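PDB 3DNF: 4-hydroxy-3-methylbut-2-enyl diphosphate reductase from Aquifex aeolicus, which catalyses the final step of the non-mevalonate pathway, converting HMBPP into isopentenyl and dimethylallyl diphosphate with an iron-sulfur cluster. Local coordinates for residues K33-P39 with D67-R72. Residues are numbered along the deposited sequence; the frame is centred on the assembly and turned at random. Where two conformers were deposited one is given.
Sequences KVYTLGP and DTVIIR
Val-34, Tyr-35 and Thr-36 pair with Thr-68, Val-69 and Ile-70 as adjacent parallel strands. Four backbone hydrogen bonds hold them. Tyr-35 N donates to Thr-68 O and Tyr-35 O accepts from Ile-70 N, so this residue bridges two partners. Thr-68 N to Lys-33 O and Leu-37 N to Ile-70 O extend the ladder at its ends.

Two polar side chains continue the pairing. At the start, Asp-67 OD1 takes the backbone N-H of Lys-33 (N to OD1 2.9 Å), from above the carboxylate plane. Asp-67 OD2 lies near the ring edge of Tyr-35, 3.6 Å from CE2, and a water links OD2 to Tyr-35 OH. At the far end, in the conformer given, the Arg-72 chain bends at its third torsion (chi3 -64°). This lets Arg-72 NH1 donate a hydrogen bond to Pro-39 O (2.7 Å), while Leu-37 O lies over one face of the guanidinium. Thr-36 OG1 donates to Gly-38 O (2.7 Å), a bond within segment 33-39.

Apolar contacts line both faces. On one, Ile-70 CD1 touches Val-34 CG1 at 3.6 Å and lies 4.1 Å from Thr-36 CG2. On the other, in the conformers given, Leu-37 lays CD2 against Val-69 CB (4.0 Å), and its CD1 runs alongside Ile-71 CG1.

Arg-72 NH2 also hydrogen-bonds to His-74 NE2, a predicted substrate-binding residue, so this end of the strands probably borders the active site. The pair forms the centre of a four-stranded parallel sheet, between strands 55-57 and 90-93, in one of the three alpha/beta lobes of the trilobal enzyme. Helix 14-26 packs on the Val-34 and Ile-70 face, while Phe-63 covers Leu-37 and Val-69 on the other.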
loop_
_atom_site.group_PDB
_atom_site.type_symbol
_atom_site.label_atom_id
_atom_site.label_comp_id
_atom_site.label_asym_id
_atom_site.label_seq_id
_atom_site.Cartn_x
_atom_site.Cartn_y
_atom_site.Cartn_z
ATOM N N LYS B 33 -46.503 7.813 -10.232
ATOM C CA LYS B 33 -45.650 9.000 -10.200
ATOM C C LYS B 33 -44.166 8.578 -10.122
ATOM O O LYS B 33 -43.844 7.637 -9.383
ATOM C CB LYS B 33 -46.022 9.853 -9.008
ATOM C CG LYS B 33 -45.217 11.133 -8.841
ATOM C CD LYS B 33 -46.004 12.140 -8.024
ATOM C CE LYS B 33 -45.146 13.349 -7.662
ATOM N NZ LYS B 33 -45.963 14.465 -7.128
ATOM N N VAL B 34 -43.307 9.275 -10.871
ATOM C CA VAL B 34 -41.846 8.974 -10.901
ATOM C C VAL B 34 -41.031 9.839 -9.935
ATOM O O VAL B 34 -41.015 11.086 -10.024
ATOM C CB VAL B 34 -41.250 9.094 -12.351
ATOM C CG1 VAL B 34 -39.729 8.774 -12.318
ATOM C CG2 VAL B 34 -42.025 8.163 -13.345
ATOM N N TYR B 35 -40.289 9.144 -9.060
ATOM C CA TYR B 35 -39.431 9.824 -8.075
ATOM C C TYR B 35 -38.016 9.306 -8.234
ATOM O O TYR B 35 -37.792 8.140 -8.551
ATOM C CB TYR B 35 -39.836 9.460 -6.664
ATOM C CG TYR B 35 -41.171 9.966 -6.221
ATOM C CD1 TYR B 35 -41.281 11.158 -5.553
ATOM C CD2 TYR B 35 -42.322 9.195 -6.435
ATOM C CE1 TYR B 35 -42.526 11.623 -5.094
ATOM C CE2 TYR B 35 -43.543 9.641 -6.005
ATOM C CZ TYR B 35 -43.656 10.842 -5.336
ATOM O OH TYR B 35 -44.864 11.303 -4.870
ATOM N N THR B 36 -37.068 10.210 -7.954
ATOM C CA THR B 36 -35.705 9.815 -7.653
ATOM C C THR B 36 -35.668 9.774 -6.143
ATOM O O THR B 36 -36.427 10.473 -5.437
ATOM C CB THR B 36 -34.628 10.825 -8.250
ATOM O OG1 THR B 36 -34.831 12.152 -7.746
ATOM C CG2 THR B 36 -34.652 10.816 -9.802
ATOM N N LEU B 37 -34.858 8.871 -5.632
ATOM C CA LEU B 37 -34.726 8.762 -4.186
ATOM C C LEU B 37 -33.750 9.825 -3.693
ATOM O O LEU B 37 -32.526 9.596 -3.667
ATOM C CB LEU B 37 -34.227 7.370 -3.822
ATOM C CG LEU B 37 -35.198 6.210 -3.901
ATOM C CD1 LEU B 37 -34.426 4.909 -3.578
ATOM C CD2 LEU B 37 -36.339 6.437 -2.896
ATOM N N GLY B 38 -34.302 10.970 -3.331
ATOM C CA GLY B 38 -33.559 12.208 -3.062
ATOM C C GLY B 38 -33.268 12.887 -4.405
ATOM O O GLY B 38 -33.489 12.285 -5.464
ATOM N N PRO B 39 -32.738 14.113 -4.375
ATOM C CA PRO B 39 -32.403 14.817 -5.630
ATOM C C PRO B 39 -31.304 14.068 -6.378
ATOM O O PRO B 39 -30.338 13.586 -5.777
ATOM C CB PRO B 39 -31.907 16.173 -5.145
ATOM C CG PRO B 39 -31.369 15.890 -3.797
ATOM C CD PRO B 39 -32.345 14.918 -3.205
ATOM N N ASP B 67 -46.003 3.534 -7.607
ATOM C CA ASP B 67 -45.081 4.602 -8.022
ATOM C C ASP B 67 -43.690 4.052 -8.423
ATOM O O ASP B 67 -43.339 2.927 -8.089
ATOM C CB ASP B 67 -44.910 5.719 -6.957
ATOM C CG ASP B 67 -46.164 6.589 -6.784
ATOM O OD1 ASP B 67 -47.081 6.581 -7.667
ATOM O OD2 ASP B 67 -46.228 7.297 -5.753
ATOM N N THR B 68 -42.922 4.849 -9.152
ATOM C CA THR B 68 -41.576 4.421 -9.584
ATOM C C THR B 68 -40.579 5.156 -8.697
ATOM O O THR B 68 -40.744 6.345 -8.422
ATOM C CB THR B 68 -41.306 4.799 -11.056
ATOM O OG1 THR B 68 -42.142 4.007 -11.896
ATOM C CG2 THR B 68 -39.804 4.542 -11.446
ATOM N N VAL B 69 -39.595 4.427 -8.163
ATOM C CA VAL B 69 -38.497 5.115 -7.474
ATOM C C VAL B 69 -37.172 4.730 -8.119
ATOM O O VAL B 69 -36.931 3.575 -8.479
ATOM C CB VAL B 69 -38.447 4.837 -5.940
ATOM C CG1 VAL B 69 -39.633 5.507 -5.216
ATOM C CG2 VAL B 69 -38.422 3.357 -5.733
ATOM N N ILE B 70 -36.340 5.757 -8.326
ATOM C CA ILE B 70 -35.016 5.609 -8.963
ATOM C C ILE B 70 -33.885 5.713 -7.945
ATOM O O ILE B 70 -33.699 6.760 -7.260
ATOM C CB ILE B 70 -34.829 6.605 -10.128
ATOM C CG1 ILE B 70 -35.971 6.413 -11.165
ATOM C CG2 ILE B 70 -33.438 6.424 -10.797
ATOM C CD1 ILE B 70 -36.366 7.697 -11.846
ATOM N N ILE B 71 -33.149 4.617 -7.815
ATOM C CA ILE B 71 -31.972 4.591 -6.886
ATOM C C ILE B 71 -30.870 5.450 -7.527
ATOM O O ILE B 71 -30.576 5.255 -8.698
ATOM C CB ILE B 71 -31.476 3.165 -6.679
ATOM C CG1 ILE B 71 -32.603 2.312 -6.030
ATOM C CG2 ILE B 71 -30.122 3.148 -5.835
ATOM C CD1 ILE B 71 -32.236 0.851 -5.789
ATOM N N ARG B 72 -30.258 6.359 -6.750
ATOM C CA ARG B 72 -29.267 7.250 -7.316
ATOM C C ARG B 72 -27.960 6.519 -7.602
ATOM O O ARG B 72 -27.760 5.367 -7.162
ATOM C CB ARG B 72 -29.022 8.462 -6.407
ATOM C CG ARG B 72 -30.297 9.314 -6.136
ATOM C CD ARG B 72 -29.946 10.583 -5.417
ATOM N NE ARG B 72 -29.387 10.365 -4.077
ATOM C CZ ARG B 72 -29.361 11.292 -3.124
ATOM N NH1 ARG B 72 -29.907 12.476 -3.324
ATOM N NH2 ARG B 72 -28.824 11.015 -1.938
HETATM O O HOH W 1 -47.067 9.591 -5.097
HETATM O O HOH W 2 -30.774 6.849 -3.907
#